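Blue copper protein (Hyphomicrobium denitrificans, PDB 3EF4) binds one copper ion per subunit and, as a pseudoazurin, probably carries electrons in the periplasm. Local coordinates at residues Val24-Gly29 / Val91-Pro96; His3-Arg8 / Val32-Thr37. One frame throughout, in Å; residues are numbered along the deposited sequence.

Interaction 1 (Val24-Gly29 / Val91-Pro96)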
ATOM      1  N   VAL A  24      -5.203   1.283  -4.776  1.00 11.02           N
ATOM      2  CA  VAL A  24      -6.638   0.951  -4.689  1.00 14.01           C
ATOM      3  C   VAL A  24      -7.365   2.099  -4.004  1.00 11.16           C
ATOM      4  O   VAL A  24      -6.949   2.654  -3.006  1.00 11.63           O
ATOM      5  CB  VAL A  24      -6.926  -0.407  -4.084  1.00 18.97           C
ATOM      6  CG1 VAL A  24      -6.442  -0.424  -2.680  1.00 21.61           C
ATOM      7  CG2 VAL A  24      -8.414  -0.768  -4.039  1.00 26.07           C
ATOM      8  N   LYS A  25      -8.464   2.472  -4.620  1.00 12.48           N
ATOM      9  CA  LYS A  25      -9.389   3.475  -4.139  1.00 13.46           C
ATOM     10  C   LYS A  25     -10.557   2.811  -3.449  1.00 13.06           C
ATOM     11  O   LYS A  25     -11.221   1.930  -3.994  1.00 14.54           O
ATOM     12  CB  LYS A  25      -9.839   4.365  -5.316  1.00 17.12           C
ATOM     13  CG  LYS A  25     -10.957   5.311  -4.858  1.00 21.19           C
ATOM     14  CD  LYS A  25     -10.479   6.527  -4.143  1.00 22.58           C
ATOM     15  CE  LYS A  25     -11.551   7.561  -3.796  1.00 24.20           C
ATOM     16  NZ  LYS A  25     -12.810   6.936  -3.297  1.00 30.52           N
ATOM     17  N   VAL A  26     -10.794   3.226  -2.211  1.00 12.57           N
ATOM     18  CA  VAL A  26     -11.815   2.678  -1.365  1.00 13.99           C
ATOM     19  C   VAL A  26     -12.581   3.806  -0.671  1.00 15.24           C
ATOM     20  O   VAL A  26     -12.266   4.995  -0.808  1.00 16.66           O
ATOM     21  CB  VAL A  26     -11.264   1.701  -0.319  1.00 14.05           C
ATOM     22  CG1 VAL A  26     -10.338   0.691  -0.961  1.00 13.99           C
ATOM     23  CG2 VAL A  26     -10.510   2.450   0.777  1.00 16.52           C
ATOM     24  N   GLU A  27     -13.629   3.391   0.023  1.00 17.47           N
ATOM     25  CA  GLU A  27     -14.379   4.406   0.787  1.00 18.68           C
ATOM     26  C   GLU A  27     -14.300   4.040   2.263  1.00 17.79           C
ATOM     27  O   GLU A  27     -14.018   2.915   2.654  1.00 17.19           O
ATOM     28  CB  GLU A  27     -15.837   4.520   0.336  1.00 24.68           C
ATOM     29  CG  GLU A  27     -15.981   5.115  -1.073  1.00 30.01           C
ATOM     30  CD  GLU A  27     -15.443   6.517  -1.283  1.00 35.57           C
ATOM     31  OE1 GLU A  27     -15.295   7.022  -2.431  1.00 48.04           O
ATOM     32  OE2 GLU A  27     -15.134   7.237  -0.314  1.00 39.36           O
ATOM     33  N   ALA A  28     -14.553   5.052   3.092  1.00 18.21           N
ATOM     34  CA  ALA A  28     -14.571   4.766   4.510  1.00 17.83           C
ATOM     35  C   ALA A  28     -15.544   3.643   4.862  1.00 18.13           C
ATOM     36  O   ALA A  28     -16.630   3.621   4.259  1.00 21.84           O
ATOM     37  CB  ALA A  28     -14.994   6.031   5.239  1.00 19.59           C
ATOM     38  N   GLY A  29     -15.146   2.771   5.766  1.00 18.84           N
ATOM     39  CA  GLY A  29     -15.901   1.615   6.159  1.00 20.08           C
ATOM     40  C   GLY A  29     -15.555   0.377   5.362  1.00 20.98           C
ATOM     41  O   GLY A  29     -15.988  -0.735   5.699  1.00 23.92           O
ATOM     42  N   VAL A  91      -3.184   3.074  -0.741  1.00  8.83           N
ATOM     43  CA  VAL A  91      -4.632   2.957  -0.584  1.00  8.84           C
ATOM     44  C   VAL A  91      -5.177   4.368  -0.399  1.00  9.34           C
ATOM     45  O   VAL A  91      -4.733   5.087   0.507  1.00  9.89           O
ATOM     46  CB  VAL A  91      -5.016   2.095   0.616  1.00  9.75           C
ATOM     47  CG1 VAL A  91      -6.517   2.020   0.793  1.00 11.54           C
ATOM     48  CG2 VAL A  91      -4.436   0.700   0.465  1.00 10.75           C
ATOM     49  N   GLN A  92      -6.137   4.749  -1.216  1.00 10.61           N
ATOM     50  CA  GLN A  92      -6.846   6.022  -1.064  1.00 10.33           C
ATOM     51  C   GLN A  92      -8.203   5.779  -0.467  1.00 10.74           C
ATOM     52  O   GLN A  92      -9.014   5.048  -1.038  1.00 12.00           O
ATOM     53  CB  GLN A  92      -7.036   6.648  -2.427  1.00 10.52           C
ATOM     54  CG  GLN A  92      -7.780   7.979  -2.311  1.00 12.22           C
ATOM     55  CD  GLN A  92      -7.887   8.708  -3.651  1.00 12.56           C
ATOM     56  OE1 GLN A  92      -7.168   8.401  -4.621  1.00 14.53           O
ATOM     57  NE2 GLN A  92      -8.750   9.712  -3.672  1.00 14.83           N
ATOM     58  N   VAL A  93      -8.441   6.413   0.669  1.00 10.67           N
ATOM     59  CA  VAL A  93      -9.725   6.369   1.335  1.00 11.51           C
ATOM     60  C   VAL A  93     -10.424   7.697   1.097  1.00 12.08           C
ATOM     61  O   VAL A  93     -10.002   8.728   1.638  1.00 12.66           O
ATOM     62  CB  VAL A  93      -9.574   6.101   2.847  1.00 11.07           C
ATOM     63  CG1 VAL A  93     -10.942   5.989   3.508  1.00 13.30           C
ATOM     64  CG2 VAL A  93      -8.723   4.871   3.094  1.00 11.00           C
ATOM     65  N   GLY A  94     -11.448   7.697   0.265  1.00 14.41           N
ATOM     66  CA  GLY A  94     -12.112   8.985   0.050  1.00 15.44           C
ATOM     67  C   GLY A  94     -11.219  10.040  -0.528  1.00 14.76           C
ATOM     68  O   GLY A  94     -10.412   9.762  -1.422  1.00 17.54           O
ATOM     69  N   LYS A  95     -11.344  11.286  -0.033  1.00 15.99           N
ATOM     70  CA  LYS A  95     -10.572  12.430  -0.503  1.00 17.66           C
ATOM     71  C   LYS A  95      -9.093  12.325  -0.161  1.00 15.62           C
ATOM     72  O   LYS A  95      -8.782  11.964   0.968  1.00 15.52           O
ATOM     73  CB  LYS A  95     -11.197  13.700   0.069  1.00 26.61           C
ATOM     74  CG  LYS A  95     -10.459  14.970   0.016  1.00 36.13           C
ATOM     75  CD  LYS A  95     -10.188  15.839  -1.180  1.00 41.94           C
ATOM     76  CE  LYS A  95      -8.760  16.427  -1.139  1.00 42.16           C
ATOM     77  NZ  LYS A  95      -8.254  16.835  -2.470  1.00 51.72           N
ATOM     78  N   PRO A  96      -8.192  12.590  -1.100  1.00 15.08           N
ATOM     79  CA  PRO A  96      -6.744  12.452  -0.854  1.00 14.20           C
ATOM     80  C   PRO A  96      -6.156  13.646  -0.115  1.00 14.46           C
ATOM     81  O   PRO A  96      -5.324  14.376  -0.656  1.00 14.21           O
ATOM     82  CB  PRO A  96      -6.160  12.363  -2.263  1.00 15.27           C
ATOM     83  CG  PRO A  96      -7.101  13.186  -3.099  1.00 16.62           C
ATOM     84  CD  PRO A  96      -8.469  12.948  -2.494  1.00 17.37           C
TER

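Interaction 2 (His3-Arg8 / Val32-Thr37). With PO4 (phosphate ion), chain E; PO4 (phosphate ion), chain F.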
ATOM      1  N   HIS A   3     -11.895  -4.997  -0.430  1.00 13.76           N
ATOM      2  CA  HIS A   3     -10.967  -4.898  -1.542  1.00 13.14           C
ATOM      3  C   HIS A   3      -9.819  -5.837  -1.211  1.00 13.23           C
ATOM      4  O   HIS A   3      -9.463  -5.924  -0.024  1.00 15.66           O
ATOM      5  CB  HIS A   3     -10.448  -3.512  -1.758  1.00 13.73           C
ATOM      6  CG  HIS A   3     -11.507  -2.568  -2.166  1.00 17.18           C
ATOM      7  ND1 HIS A   3     -11.602  -2.130  -3.465  1.00 22.76           N
ATOM      8  CD2 HIS A   3     -12.529  -2.022  -1.491  1.00 21.57           C
ATOM      9  CE1 HIS A   3     -12.637  -1.320  -3.552  1.00 25.52           C
ATOM     10  NE2 HIS A   3     -13.217  -1.231  -2.373  1.00 25.30           N
ATOM     11  N   ILE A   4      -9.291  -6.506  -2.212  1.00 13.35           N
ATOM     12  CA  ILE A   4      -8.197  -7.466  -2.034  1.00 12.61           C
ATOM     13  C   ILE A   4      -6.938  -6.965  -2.697  1.00 11.81           C
ATOM     14  O   ILE A   4      -6.979  -6.492  -3.843  1.00 13.20           O
ATOM     15  CB  ILE A   4      -8.596  -8.822  -2.670  1.00 13.51           C
ATOM     16  CG1 ILE A   4      -9.893  -9.363  -2.078  1.00 14.89           C
ATOM     17  CG2 ILE A   4      -7.437  -9.807  -2.499  1.00 15.63           C
ATOM     18  CD1 ILE A   4      -9.831  -9.693  -0.601  1.00 16.56           C
ATOM     19  N   VAL A   5      -5.820  -7.079  -1.975  1.00 10.51           N
ATOM     20  CA  VAL A   5      -4.516  -6.813  -2.553  1.00 10.42           C
ATOM     21  C   VAL A   5      -3.676  -8.049  -2.378  1.00 10.83           C
ATOM     22  O   VAL A   5      -3.472  -8.532  -1.274  1.00 11.82           O
ATOM     23  CB  VAL A   5      -3.864  -5.612  -1.866  1.00 11.15           C
ATOM     24  CG1 VAL A   5      -2.447  -5.430  -2.375  1.00 11.43           C
ATOM     25  CG2 VAL A   5      -4.718  -4.383  -2.096  1.00 12.63           C
ATOM     26  N   GLU A   6      -3.233  -8.619  -3.485  1.00 10.92           N
ATOM     27  CA  GLU A   6      -2.396  -9.789  -3.436  1.00 12.13           C
ATOM     28  C   GLU A   6      -0.911  -9.462  -3.259  1.00 11.62           C
ATOM     29  O   GLU A   6      -0.415  -8.507  -3.864  1.00 12.18           O
ATOM     30  CB  GLU A   6      -2.539 -10.587  -4.742  1.00 13.72           C
ATOM     31  CG  GLU A   6      -3.928 -11.109  -4.997  1.00 15.00           C
ATOM     32  CD  GLU A   6      -3.984 -12.076  -6.182  1.00 18.58           C
ATOM     33  OE1 GLU A   6      -2.993 -12.086  -6.957  1.00 23.13           O
ATOM     34  OE2 GLU A   6      -5.002 -12.780  -6.271  1.00 21.13           O
ATOM     35  N   MET A   7      -0.231 -10.254  -2.428  1.00 11.33           N
ATOM     36  CA  MET A   7       1.221 -10.202  -2.293  1.00 10.61           C
ATOM     37  C   MET A   7       1.856 -11.187  -3.286  1.00 12.14           C
ATOM     38  O   MET A   7       1.616 -12.405  -3.104  1.00 13.76           O
ATOM     39  CB  MET A   7       1.542 -10.400  -0.797  0.50 11.78           C
ATOM     40  CG  MET A   7       1.032  -9.210  -0.002  0.50 12.61           C
ATOM     41  SD  MET A   7       1.216  -9.159   1.778  0.50 13.32           S
ATOM     42  CE  MET A   7       0.128 -10.486   2.273  0.50 16.03           C
ATOM     43  N   ARG A   8       2.601 -10.689  -4.263  1.00 12.00           N
ATOM     44  CA  ARG A   8       3.046 -11.539  -5.383  1.00 13.84           C
ATOM     45  C   ARG A   8       4.547 -11.397  -5.656  1.00 13.55           C
ATOM     46  O   ARG A   8       5.139 -10.344  -5.619  1.00 13.14           O
ATOM     47  CB  ARG A   8       2.296 -11.198  -6.670  1.00 16.92           C
ATOM     48  CG  ARG A   8       0.798 -11.446  -6.573  1.00 22.87           C
ATOM     49  CD  ARG A   8       0.121 -11.307  -7.896  1.00 28.45           C
ATOM     50  NE  ARG A   8       0.539 -12.352  -8.840  1.00 35.04           N
ATOM     51  CZ  ARG A   8      -0.154 -13.367  -9.278  1.00 38.18           C
ATOM     52  NH1 ARG A   8       0.467 -14.172 -10.159  1.00 41.75           N
ATOM     53  NH2 ARG A   8      -1.379 -13.639  -8.881  1.00 47.53           N
ATOM     54  N   VAL A  32      -9.546  -3.425   3.386  1.00 14.97           N
ATOM     55  CA  VAL A  32      -8.590  -3.850   2.393  1.00 13.22           C
ATOM     56  C   VAL A  32      -7.829  -5.028   2.991  1.00 11.99           C
ATOM     57  O   VAL A  32      -7.158  -4.906   4.028  1.00 12.59           O
ATOM     58  CB  VAL A  32      -7.615  -2.728   1.971  1.00 15.33           C
ATOM     59  CG1 VAL A  32      -6.686  -3.221   0.870  1.00 15.67           C
ATOM     60  CG2 VAL A  32      -8.394  -1.501   1.515  1.00 19.20           C
ATOM     61  N   LYS A  33      -7.951  -6.193   2.380  1.00 12.32           N
ATOM     62  CA  LYS A  33      -7.270  -7.399   2.850  1.00 11.89           C
ATOM     63  C   LYS A  33      -6.078  -7.683   1.969  1.00 11.10           C
ATOM     64  O   LYS A  33      -6.233  -7.834   0.741  1.00 12.29           O
ATOM     65  CB  LYS A  33      -8.179  -8.648   2.750  1.00 14.53           C
ATOM     66  CG  LYS A  33      -9.470  -8.716   3.393  1.00 21.64           C
ATOM     67  CD  LYS A  33      -9.942 -10.177   3.430  1.00 24.32           C
ATOM     68  CE  LYS A  33     -10.870 -10.238   4.645  1.00 28.93           C
ATOM     69  NZ  LYS A  33     -11.395 -11.638   4.811  1.00 39.05           N
ATOM     70  N   PHE A  34      -4.923  -7.754   2.590  1.00 11.15           N
ATOM     71  CA  PHE A  34      -3.666  -8.110   1.951  1.00 10.87           C
ATOM     72  C   PHE A  34      -3.466  -9.603   2.149  1.00 11.74           C
ATOM     73  O   PHE A  34      -3.432 -10.070   3.290  1.00 12.61           O
ATOM     74  CB  PHE A  34      -2.505  -7.306   2.585  1.00 11.23           C
ATOM     75  CG  PHE A  34      -2.720  -5.808   2.446  1.00  9.93           C
ATOM     76  CD1 PHE A  34      -3.451  -5.110   3.391  1.00 11.18           C
ATOM     77  CD2 PHE A  34      -2.237  -5.145   1.335  1.00 11.21           C
ATOM     78  CE1 PHE A  34      -3.699  -3.770   3.205  1.00 12.03           C
ATOM     79  CE2 PHE A  34      -2.480  -3.780   1.159  1.00 11.66           C
ATOM     80  CZ  PHE A  34      -3.218  -3.116   2.112  1.00 12.25           C
ATOM     81  N   VAL A  35      -3.439 -10.332   1.030  1.00 11.47           N
ATOM     82  CA  VAL A  35      -3.467 -11.778   1.088  1.00 11.56           C
ATOM     83  C   VAL A  35      -2.157 -12.378   0.582  1.00 12.44           C
ATOM     84  O   VAL A  35      -1.603 -11.876  -0.395  1.00 11.24           O
ATOM     85  CB  VAL A  35      -4.673 -12.356   0.322  1.00 12.65           C
ATOM     86  CG1 VAL A  35      -5.972 -11.912   1.002  1.00 14.90           C
ATOM     87  CG2 VAL A  35      -4.674 -11.994  -1.163  1.00 14.91           C
ATOM     88  N   PRO A  36      -1.654 -13.410   1.241  1.00 12.72           N
ATOM     89  CA  PRO A  36      -0.363 -13.992   0.883  1.00 13.31           C
ATOM     90  C   PRO A  36      -0.456 -14.972  -0.293  1.00 13.53           C
ATOM     91  O   PRO A  36      -0.235 -16.197  -0.175  1.00 16.77           O
ATOM     92  CB  PRO A  36      -0.004 -14.714   2.183  1.00 15.05           C
ATOM     93  CG  PRO A  36      -1.339 -15.189   2.723  1.00 16.07           C
ATOM     94  CD  PRO A  36      -2.229 -14.018   2.449  1.00 14.96           C
ATOM     95  N   THR A  37      -0.804 -14.421  -1.449  1.00 12.88           N
ATOM     96  CA  THR A  37      -0.942 -15.262  -2.658  1.00 15.25           C
ATOM     97  C   THR A  37       0.311 -16.072  -2.895  1.00 15.25           C
ATOM     98  O   THR A  37       0.270 -17.296  -3.133  1.00 17.19           O
ATOM     99  CB  THR A  37      -1.306 -14.341  -3.828  1.00 16.36           C
ATOM    100  OG1 THR A  37      -2.472 -13.574  -3.461  1.00 16.32           O
ATOM    101  CG2 THR A  37      -1.570 -15.127  -5.111  1.00 20.22           C
TER
HETATM  102  P   PO4 E 402      -9.564  -4.705  -5.539  1.00 27.29           P
HETATM  103  O1  PO4 E 402      -9.277  -5.407  -6.904  1.00 38.14           O
HETATM  104  O2  PO4 E 402     -10.284  -3.326  -5.759  1.00 34.77           O
HETATM  105  O3  PO4 E 402     -10.468  -5.634  -4.634  1.00 28.60           O
HETATM  106  O4  PO4 E 402      -8.185  -4.445  -4.772  1.00 25.22           O
HETATM  107  P   PO4 F 403     -16.074   0.927  -2.799  0.50 34.65           P
HETATM  108  O1  PO4 F 403     -15.988  -0.641  -2.979  0.50 40.35           O
HETATM  109  O2  PO4 F 403     -17.176   1.507  -3.774  0.50 36.60           O
HETATM  110  O3  PO4 F 403     -16.460   1.264  -1.310  0.50 36.56           O
HETATM  111  O4  PO4 F 403     -14.670   1.562  -3.138  0.50 38.93           O

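Interaction 1 (Val24-Gly29 / Val91-Pro96)
Val-24, Lys-25 and Val-26 pair in parallel register with Val-91, Gln-92 and Val-93, the short strand axes passing 4.8 Å apart with their directions 20° from parallel. Gln-92 is the double link: its N donates to Val-24 O, and its O accepts from Val-26 N at 2.8 Å with an N-H...O angle of 169°. The ladder runs one step past the strand of Val-93, where Gly-94 N donates to Val-26 O at 3.0 Å. Lys-25 NZ also donates to that oxygen, at 3.2 Å, from well above the opposite face of the carbonyl plane, a poorer direction than that of Gly-94 N. This parallel pairing joins strands 18-26 and 88-93 within the cupredoxin Greek-key β-sandwich, at the C-terminal ends of two inner strands, away from the copper. On the face of Lys-25 and Gln-92, the lysine chain bends at chi2 (81°), which brings its CD within 3.4 Å of Gln-92 CD while the ammonium continues to Glu-27 OE1, 2.6 Å from NZ, in a salt bridge. Gln-92 extends fully; its NE2 donates to Gly-94 O at 2.8 Å, nearly in the amide plane, and its OE1 accepts from Val-123 N, so both ends of the buried amide are satisfied. On the opposite face the valines touch: Val-26 CG2 sits 3.8 Å from Val-93 CG2, and also meets Val-91 CG1, while Val-24 and Val-91 lie side by side.

Interaction 2 (His3-Arg8 / Val32-Thr37)
Val-35 O accepts two backbone N-H groups: Met-7 N, 2.9 Å away across the strands, and Thr-37 N, whose weak bond closes an inverse gamma turn centred on Pro-36. The turn ends a parallel pairing of strands 2-8 and 31-35 in the cupredoxin β-sandwich, their short axes 4.7 Å apart and 24° from parallel. Further bonds from Lys-33 N to His-3 O, Val-5 N to Lys-33 O and Val-35 N to Val-5 O fix the register. On the inward side, Phe-34 lies alongside Val-5, its CD2 3.6 Å from Val-5 CB, and Val-5 CG2 meets Val-32 CG1. In one of its two conformers Met-7 turns its methyl back over the Val-35 carbonyl and lies against the copper ligands His-41 and Met-87, placing this end beside the metal site. At the other end His-3 ND1 hydrogen-bonds O2 of one phosphate at the ring edge (2.9 Å, 160°), and NE2 makes a more bent bond (132°) to O1 of another, both probably from the crystallisation liquor. Along the outer face Ile-4 CG2 packs on Val-35 CG2. Glu-6 OE1 receives Arg-8 NH2 on its syn lone pair, in the guanidinium plane, while Glu-6 CG rests 3.2 Å from Thr-37 OG1.

From the N terminus, strand 2-8 comes first, and the chain then runs through strand 18-26 before interaction 2 closes a 23-residue loop by bringing 32-37 back beside 3-8. Interaction 1 starts inside that loop, at 24-29, and closes a longer one of 61 residues at 91-96, so the two closures cross rather than nest. All four copper ligands, His-41, Cys-79, His-82 and Met-87, fall within the longer loop. The contacts share the mixed sheet and meet directly: Val-26 CG1 lies 3.5 Å from His-3 CD2 and 3.8 Å from Val-32 CG2. The antiparallel pairing of 18-26 with 2-8 links the two parallel pairs into the run 88-93, 18-26, 2-8, 31-35.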